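PDB 6CHJ: diacylglycerol O-acyltransferase from Marinobacter hydrocarbonoclasticus, which probably transfers the acyl group of an acyl-CoA to a 1,2-diacyl-sn-glycerol, yielding a triacylglycerol, and belongs to the wax ester synthase/diacylglycerol acyltransferase family. Local coordinates for residues D77-H80 with H81-F84; L274-Y277 with L278-D282; L432-L435 with Q436-L439. One frame throughout, in Å; residues are numbered along the deposited sequence.

Contact 1. Residues D77-H80 with H81-F84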
loop_
_atom_site.group_PDB
_atom_site.type_symbol
_atom_site.label_atom_id
_atom_site.label_comp_id
_atom_site.label_asym_id
_atom_site.label_seq_id
_atom_site.Cartn_x
_atom_site.Cartn_y
_atom_site.Cartn_z
ATOM N N ASP B 77 7.722 14.430 7.263
ATOM C CA ASP B 77 7.664 13.529 8.410
ATOM C C ASP B 77 8.505 12.295 8.075
ATOM O O ASP B 77 8.032 11.371 7.392
ATOM C CB ASP B 77 6.201 13.207 8.700
ATOM C CG ASP B 77 6.006 12.166 9.794
ATOM O OD1 ASP B 77 6.952 11.445 10.161
ATOM O OD2 ASP B 77 4.854 12.057 10.272
ATOM N N LEU B 78 9.747 12.272 8.578
ATOM C CA LEU B 78 10.673 11.236 8.133
ATOM C C LEU B 78 10.180 9.852 8.505
ATOM O O LEU B 78 10.529 8.876 7.834
ATOM C CB LEU B 78 12.104 11.467 8.672
ATOM C CG LEU B 78 13.072 10.364 8.209
ATOM C CD1 LEU B 78 13.384 10.567 6.736
ATOM C CD2 LEU B 78 14.354 10.295 9.005
ATOM N N GLU B 79 9.377 9.725 9.551
ATOM C CA GLU B 79 8.924 8.375 9.857
ATOM C C GLU B 79 7.741 7.957 8.997
ATOM O O GLU B 79 7.308 6.791 9.069
ATOM C CB GLU B 79 8.587 8.224 11.340
ATOM C CG GLU B 79 8.740 6.781 11.868
ATOM C CD GLU B 79 9.944 5.979 11.297
ATOM O OE1 GLU B 79 10.993 6.573 10.923
ATOM O OE2 GLU B 79 9.842 4.725 11.252
ATOM N N HIS B 80 7.221 8.871 8.174
ATOM C CA HIS B 80 6.375 8.411 7.082
ATOM C C HIS B 80 7.201 7.817 5.942
ATOM O O HIS B 80 6.840 6.768 5.399
ATOM C CB HIS B 80 5.502 9.548 6.544
ATOM C CG HIS B 80 4.729 9.164 5.330
ATOM N ND1 HIS B 80 3.569 8.416 5.395
ATOM C CD2 HIS B 80 4.974 9.379 4.015
ATOM C CE1 HIS B 80 3.130 8.200 4.166
ATOM N NE2 HIS B 80 3.965 8.768 3.313
ATOM N N HIS B 81 8.310 8.468 5.561
ATOM C CA HIS B 81 9.073 8.027 4.395
ATOM C C HIS B 81 10.059 6.897 4.721
ATOM O O HIS B 81 10.326 6.047 3.864
ATOM C CB HIS B 81 9.815 9.217 3.774
ATOM C CG HIS B 81 8.919 10.323 3.305
ATOM N ND1 HIS B 81 8.428 11.297 4.150
ATOM C CD2 HIS B 81 8.448 10.626 2.072
ATOM C CE1 HIS B 81 7.685 12.146 3.458
ATOM N NE2 HIS B 81 7.681 11.763 2.195
ATOM N N PHE B 82 10.603 6.854 5.932
ATOM C CA PHE B 82 11.561 5.826 6.328
ATOM C C PHE B 82 10.896 4.799 7.233
ATOM O O PHE B 82 10.241 5.167 8.211
ATOM C CB PHE B 82 12.762 6.435 7.044
ATOM C CG PHE B 82 13.680 5.410 7.626
ATOM C CD1 PHE B 82 14.257 4.445 6.808
ATOM C CD2 PHE B 82 13.958 5.393 8.986
ATOM C CE1 PHE B 82 15.101 3.487 7.331
ATOM C CE2 PHE B 82 14.800 4.449 9.522
ATOM C CZ PHE B 82 15.373 3.484 8.692
ATOM N N ARG B 83 11.087 3.512 6.933
ATOM C CA ARG B 83 10.351 2.472 7.635
ATOM C C ARG B 83 11.258 1.302 7.957
ATOM O O ARG B 83 12.077 0.882 7.131
ATOM C CB ARG B 83 9.150 1.991 6.817
ATOM C CG ARG B 83 8.188 3.118 6.553
ATOM C CD ARG B 83 6.846 2.666 6.112
ATOM N NE ARG B 83 6.139 3.800 5.522
ATOM C CZ ARG B 83 5.130 3.679 4.675
ATOM N NH1 ARG B 83 4.718 2.470 4.328
ATOM N NH2 ARG B 83 4.545 4.755 4.164
ATOM N N PHE B 84 11.084 0.777 9.159
ATOM C CA PHE B 84 11.839 -0.337 9.693
ATOM C C PHE B 84 10.869 -1.504 9.792
ATOM O O PHE B 84 9.886 -1.438 10.541
ATOM C CB PHE B 84 12.434 0.028 11.054
ATOM C CG PHE B 84 13.334 -1.027 11.648
ATOM C CD1 PHE B 84 14.009 -1.937 10.838
ATOM C CD2 PHE B 84 13.511 -1.100 13.027
ATOM C CE1 PHE B 84 14.833 -2.904 11.393
ATOM C CE2 PHE B 84 14.344 -2.062 13.599
ATOM C CZ PHE B 84 15.007 -2.965 12.781
#

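Contact 2. Residues L274-Y277 with L278-D282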
loop_
_atom_site.group_PDB
_atom_site.type_symbol
_atom_site.label_atom_id
_atom_site.label_comp_id
_atom_site.label_asym_id
_atom_site.label_seq_id
_atom_site.Cartn_x
_atom_site.Cartn_y
_atom_site.Cartn_z
ATOM N N LEU B 274 10.797 -16.970 -21.045
ATOM C CA LEU B 274 9.440 -16.637 -21.465
ATOM C C LEU B 274 8.806 -17.801 -22.199
ATOM O O LEU B 274 7.607 -18.069 -22.043
ATOM C CB LEU B 274 9.449 -15.400 -22.364
ATOM C CG LEU B 274 9.534 -14.029 -21.693
ATOM C CD1 LEU B 274 9.914 -12.980 -22.715
ATOM C CD2 LEU B 274 8.208 -13.667 -20.982
ATOM N N ARG B 275 9.605 -18.492 -23.019
ATOM C CA ARG B 275 9.119 -19.643 -23.762
ATOM C C ARG B 275 8.674 -20.745 -22.810
ATOM O O ARG B 275 7.544 -21.237 -22.899
ATOM C CB ARG B 275 10.216 -20.132 -24.718
ATOM C CG ARG B 275 9.840 -21.343 -25.543
ATOM C CD ARG B 275 11.002 -21.798 -26.413
ATOM N NE ARG B 275 10.887 -23.220 -26.703
ATOM C CZ ARG B 275 10.076 -23.740 -27.620
ATOM N NH1 ARG B 275 9.336 -22.950 -28.383
ATOM N NH2 ARG B 275 10.021 -25.059 -27.788
ATOM N N THR B 276 9.544 -21.126 -21.873
ATOM C CA THR B 276 9.180 -22.162 -20.915
ATOM C C THR B 276 7.939 -21.769 -20.126
ATOM O O THR B 276 7.035 -22.594 -19.920
ATOM C CB THR B 276 10.342 -22.436 -19.957
ATOM O OG1 THR B 276 11.575 -22.480 -20.684
ATOM C CG2 THR B 276 10.138 -23.777 -19.237
ATOM N N TYR B 277 7.871 -20.502 -19.683
ATOM C CA TYR B 277 6.743 -20.080 -18.860
ATOM C C TYR B 277 5.423 -20.202 -19.621
ATOM O O TYR B 277 4.422 -20.681 -19.069
ATOM C CB TYR B 277 6.952 -18.653 -18.348
ATOM C CG TYR B 277 5.781 -18.195 -17.518
ATOM C CD1 TYR B 277 5.756 -18.411 -16.140
ATOM C CD2 TYR B 277 4.674 -17.596 -18.108
ATOM C CE1 TYR B 277 4.674 -18.017 -15.366
ATOM C CE2 TYR B 277 3.579 -17.205 -17.342
ATOM C CZ TYR B 277 3.589 -17.417 -15.977
ATOM O OH TYR B 277 2.512 -17.037 -15.223
ATOM N N LEU B 278 5.395 -19.782 -20.891
ATOM C CA LEU B 278 4.134 -19.791 -21.623
ATOM C C LEU B 278 3.750 -21.190 -22.082
ATOM O O LEU B 278 2.559 -21.516 -22.155
ATOM C CB LEU B 278 4.217 -18.839 -22.817
ATOM C CG LEU B 278 4.263 -17.362 -22.425
ATOM C CD1 LEU B 278 4.773 -16.496 -23.576
ATOM C CD2 LEU B 278 2.898 -16.912 -21.972
ATOM N N MET B 279 4.727 -22.034 -22.397
ATOM C CA MET B 279 4.399 -23.432 -22.640
ATOM C C MET B 279 3.783 -24.044 -21.398
ATOM O O MET B 279 2.673 -24.593 -21.445
ATOM C CB MET B 279 5.641 -24.202 -23.069
ATOM C CG MET B 279 6.127 -23.806 -24.448
ATOM S SD MET B 279 7.452 -24.872 -25.004
ATOM C CE MET B 279 8.801 -24.356 -23.940
ATOM N N ASN B 280 4.466 -23.891 -20.253
ATOM C CA ASN B 280 3.951 -24.412 -18.997
ATOM C C ASN B 280 2.527 -23.943 -18.717
ATOM O O ASN B 280 1.761 -24.667 -18.075
ATOM C CB ASN B 280 4.889 -24.022 -17.862
ATOM C CG ASN B 280 6.007 -25.036 -17.652
ATOM O OD1 ASN B 280 5.924 -25.883 -16.768
ATOM N ND2 ASN B 280 7.059 -24.946 -18.455
ATOM N N GLN B 281 2.136 -22.756 -19.195
ATOM C CA GLN B 281 0.746 -22.309 -19.070
ATOM C C GLN B 281 -0.133 -22.754 -20.227
ATOM O O GLN B 281 -1.310 -22.377 -20.270
ATOM C CB GLN B 281 0.668 -20.778 -18.960
ATOM C CG GLN B 281 1.143 -20.228 -17.629
ATOM C CD GLN B 281 0.057 -20.286 -16.575
ATOM O OE1 GLN B 281 -1.013 -19.684 -16.727
ATOM N NE2 GLN B 281 0.322 -21.015 -15.499
ATOM N N ASP B 282 0.409 -23.528 -21.175
ATOM C CA ASP B 282 -0.307 -23.871 -22.401
ATOM C C ASP B 282 -0.777 -22.626 -23.141
ATOM O O ASP B 282 -1.834 -22.625 -23.771
ATOM C CB ASP B 282 -1.485 -24.804 -22.114
ATOM C CG ASP B 282 -1.048 -26.250 -21.946
ATOM O OD1 ASP B 282 -0.452 -26.804 -22.904
ATOM O OD2 ASP B 282 -1.278 -26.820 -20.853
#

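Contact 3. Residues L432-L435 with Q436-L439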
loop_
_atom_site.group_PDB
_atom_site.type_symbol
_atom_site.label_atom_id
_atom_site.label_comp_id
_atom_site.label_asym_id
_atom_site.label_seq_id
_atom_site.Cartn_x
_atom_site.Cartn_y
_atom_site.Cartn_z
ATOM N N LEU B 432 -0.166 -13.495 -14.126
ATOM C CA LEU B 432 1.073 -14.255 -14.272
ATOM C C LEU B 432 1.283 -15.155 -13.060
ATOM O O LEU B 432 2.208 -14.939 -12.263
ATOM C CB LEU B 432 2.262 -13.322 -14.483
ATOM C CG LEU B 432 2.216 -12.705 -15.880
ATOM C CD1 LEU B 432 3.338 -11.719 -16.095
ATOM C CD2 LEU B 432 2.265 -13.819 -16.908
ATOM N N PRO B 433 0.459 -16.197 -12.913
ATOM C CA PRO B 433 0.622 -17.113 -11.781
ATOM C C PRO B 433 1.983 -17.794 -11.787
ATOM O O PRO B 433 2.458 -18.260 -12.824
ATOM C CB PRO B 433 -0.508 -18.127 -11.992
ATOM C CG PRO B 433 -0.800 -18.067 -13.463
ATOM C CD PRO B 433 -0.646 -16.621 -13.793
ATOM N N SER B 434 2.607 -17.833 -10.603
ATOM C CA SER B 434 3.839 -18.584 -10.347
ATOM C C SER B 434 5.040 -17.934 -11.028
ATOM O O SER B 434 5.963 -18.610 -11.471
ATOM C CB SER B 434 3.695 -20.049 -10.760
ATOM O OG SER B 434 2.628 -20.649 -10.045
ATOM N N LEU B 435 5.044 -16.605 -11.055
ATOM C CA LEU B 435 6.041 -15.858 -11.804
ATOM C C LEU B 435 7.452 -16.125 -11.301
ATOM O O LEU B 435 8.416 -15.959 -12.062
ATOM C CB LEU B 435 5.700 -14.363 -11.721
ATOM C CG LEU B 435 6.544 -13.276 -12.387
ATOM C CD1 LEU B 435 5.674 -12.055 -12.677
ATOM C CD2 LEU B 435 7.657 -12.859 -11.471
ATOM N N GLN B 436 7.602 -16.525 -10.028
ATOM C CA GLN B 436 8.934 -16.803 -9.494
ATOM C C GLN B 436 9.595 -17.959 -10.240
ATOM O O GLN B 436 10.828 -18.050 -10.283
ATOM C CB GLN B 436 8.862 -17.102 -7.984
ATOM C CG GLN B 436 9.559 -16.031 -7.101
ATOM C CD GLN B 436 9.605 -16.369 -5.580
ATOM O OE1 GLN B 436 8.609 -16.204 -4.861
ATOM N NE2 GLN B 436 10.774 -16.820 -5.094
ATOM N N ARG B 437 8.802 -18.838 -10.848
ATOM C CA ARG B 437 9.395 -19.964 -11.552
ATOM C C ARG B 437 10.222 -19.512 -12.746
ATOM O O ARG B 437 11.089 -20.265 -13.208
ATOM C CB ARG B 437 8.304 -20.935 -11.985
ATOM C CG ARG B 437 8.285 -22.192 -11.167
ATOM C CD ARG B 437 7.059 -23.005 -11.454
ATOM N NE ARG B 437 6.182 -23.026 -10.291
ATOM C CZ ARG B 437 4.921 -23.447 -10.303
ATOM N NH1 ARG B 437 4.373 -23.891 -11.434
ATOM N NH2 ARG B 437 4.209 -23.422 -9.176
ATOM N N MET B 438 10.002 -18.285 -13.232
ATOM C CA MET B 438 10.804 -17.773 -14.337
ATOM C C MET B 438 12.275 -17.618 -13.975
ATOM O O MET B 438 13.112 -17.551 -14.883
ATOM C CB MET B 438 10.241 -16.439 -14.832
ATOM C CG MET B 438 9.116 -16.630 -15.830
ATOM S SD MET B 438 8.835 -15.153 -16.789
ATOM C CE MET B 438 10.280 -15.201 -17.821
ATOM N N LEU B 439 12.605 -17.540 -12.684
ATOM C CA LEU B 439 14.005 -17.569 -12.260
ATOM C C LEU B 439 14.661 -18.899 -12.619
ATOM O O LEU B 439 15.792 -18.934 -13.114
ATOM C CB LEU B 439 14.104 -17.322 -10.753
ATOM C CG LEU B 439 13.617 -15.966 -10.259
ATOM C CD1 LEU B 439 13.936 -15.784 -8.771
ATOM C CD2 LEU B 439 14.246 -14.865 -11.117
#

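Contact 1. Residues D77-H80 with H81-F84
Arg83 takes hold of the backbone carbonyl of His80 side-on, with NE 3.1 Å from His80 O and NH2 3.3 Å from the same oxygen. Both nitrogens lie almost in one plane with that oxygen, so the two bonds fix the rotation of the guanidinium as well as its position. With the chain extended from CG to NE, the NH2 end also comes to rest over one face of the His80 imidazole, 3.7 Å from CE1 of His80 and nearer the rim than the middle. The other notable ring contact is T-shaped: His80 turns its edge to the face of His81, planes 88° apart, with CD2 of His80 above the centre of the His81 ring. His81 is anchored in turn through ND1, which donates to Asp77 O at 3.3 Å, near the plane of the imidazole but well above that of the carbonyl. His80 N reaches the same oxygen from the opposite face, at 2.7 Å.

Here a single helical turn gives way to a strand. Asp77 is the N-cap, its OD1 accepting weak bonds from the backbone N of Glu79 and of His80, while Phe82 N closes the turn on Leu78 O at 2.8 Å. Phe82 is the first residue to leave helical geometry, and it begins strand 82-86, within this chain an outermost strand of a mixed sheet in the catalytic domain. Its CB packs 4.1 Å from Leu78 CG.

In the next shell, Trp115 of the adjacent strand stacks on His81, and Arg48 of helix 39-49 forms a salt bridge with Glu79 OE2, a partner for a carboxylate that lies close to Phe82 O. The second subunit also approaches, with Ser238 of that chain packing on His80.

Contact 2. Residues L274-Y277 with L278-D282
Arg275 and Met279, one turn apart on helix 262-280, slant across each other so that the thioether lies over a face of the guanidinium. Met279 SD sits 3.8 Å from Arg275 NH2, above the plane and offset toward the rim, while CE, folded back by the bend at chi3 (-71°), touches Arg275 CG at 3.6 Å. The arginine reaches this place by a chain stretched away from the helix, and its NH1 donates to Thr317 O.

Thr276 and Asn280 instead run side by side. The Asn280 amide turns back so that ND2 donates to Thr276 O at 2.8 Å from above the carbonyl plane, and its own backbone N reaches that oxygen from the opposite face at 2.9 Å. Tyr277 and Gln281 are likewise aligned, CE2 of Tyr277 being 3.9 Å from CG of Gln281, and the ring projects far enough for its hydroxyl to hydrogen-bond Pro433 O. Asp282, with positive phi (55°), ends the helix in a Schellman motif.

Replacing Arg275 with an alanine would probably leave Met279 without the flat group its sulfur lies on and Thr317 O without this donor. Close to the C-terminal end of helix 262-280, the Asn280 amide thus adds a second N-H to a carbonyl that already has its backbone donor, while sulfur and methyl settle against a delocalised cation.

Contact 3. Residues L432-L435 with Q436-L439
Ser434 meets Arg437 in two ways, by backbone and by side chain. Arg437 N donates to Ser434 O at 2.9 Å, closing a type I turn. The arginine chain, bent at chi3 (-112°), then doubles back so that the guanidinium lies against the serine. OG of Ser434 stands over one face of that flat group, 3.3 Å from Arg437 NH2, and CB of Ser434 is 3.6 Å from Arg437 CZ. Because the hydroxyl lies above the plane and not along an N-H, the pair is in van der Waals contact and is not hydrogen-bonded.

Leu435, the most deeply engaged of the first four residues, contributes its carbonyl and its CB. Leu435 O accepts from Met438 N at 3.0 Å, and the Met438 CB rests 3.4 Å from the same oxygen. CG anti to the backbone N (chi1 180°) sets the isobutyl group beside its own carbonyl carbon, CD2 3.9 Å from Gln436 N, and it packs on Leu410 of strand 410-417 and Ala242 of strand 239-247. The Gln436 side chain, extended beyond CG, meets strand 239-247 as well, touching Ala242 and taking OE1 to Arg240 NH1, its hydrogen-bond partner. Met438 shares Leu410 with Leu435 and also packs on Ala273, Leu274 and Tyr277 of helix 262-280.

Two turns in succession bring the chain here. A type II turn runs from Leu432 to Leu435, with Pro433 at its second position and Ser434, at positive phi (71°), at its third; the type I turn from Ser434 to Arg437 shares two of its residues. From Ser434 O onward, i to i+3 backbone bonds follow one another, to Arg437 N, Met438 N and Leu439 N, and such a series is what a first helical turn looks like, here leading into helix 437-453 of the WS/DGAT C-terminal domain.

All three contacts are local and partly buried, but they sit at different kinds of junction. Contact 1 passes from a helical turn into a strand, contact 2 lies at the end of a helix, and contact 3 at the approach to one. Contacts 2 and 3 are neighbours, with centres about 10 Å apart, and join helices 262-280 and 437-453; contact 1 stands alone, about 41 Å from contact 2 between centres, on the other side of the molecule and beside the second subunit. It joins imidazoles, a guanidinium and backbone carbonyls; contact 2 combines helix bonds with methionine-guanidinium packing, and Leu274, Tyr277 and Leu278 there, like Leu432, Leu435 and Met438 in contact 3, are buried.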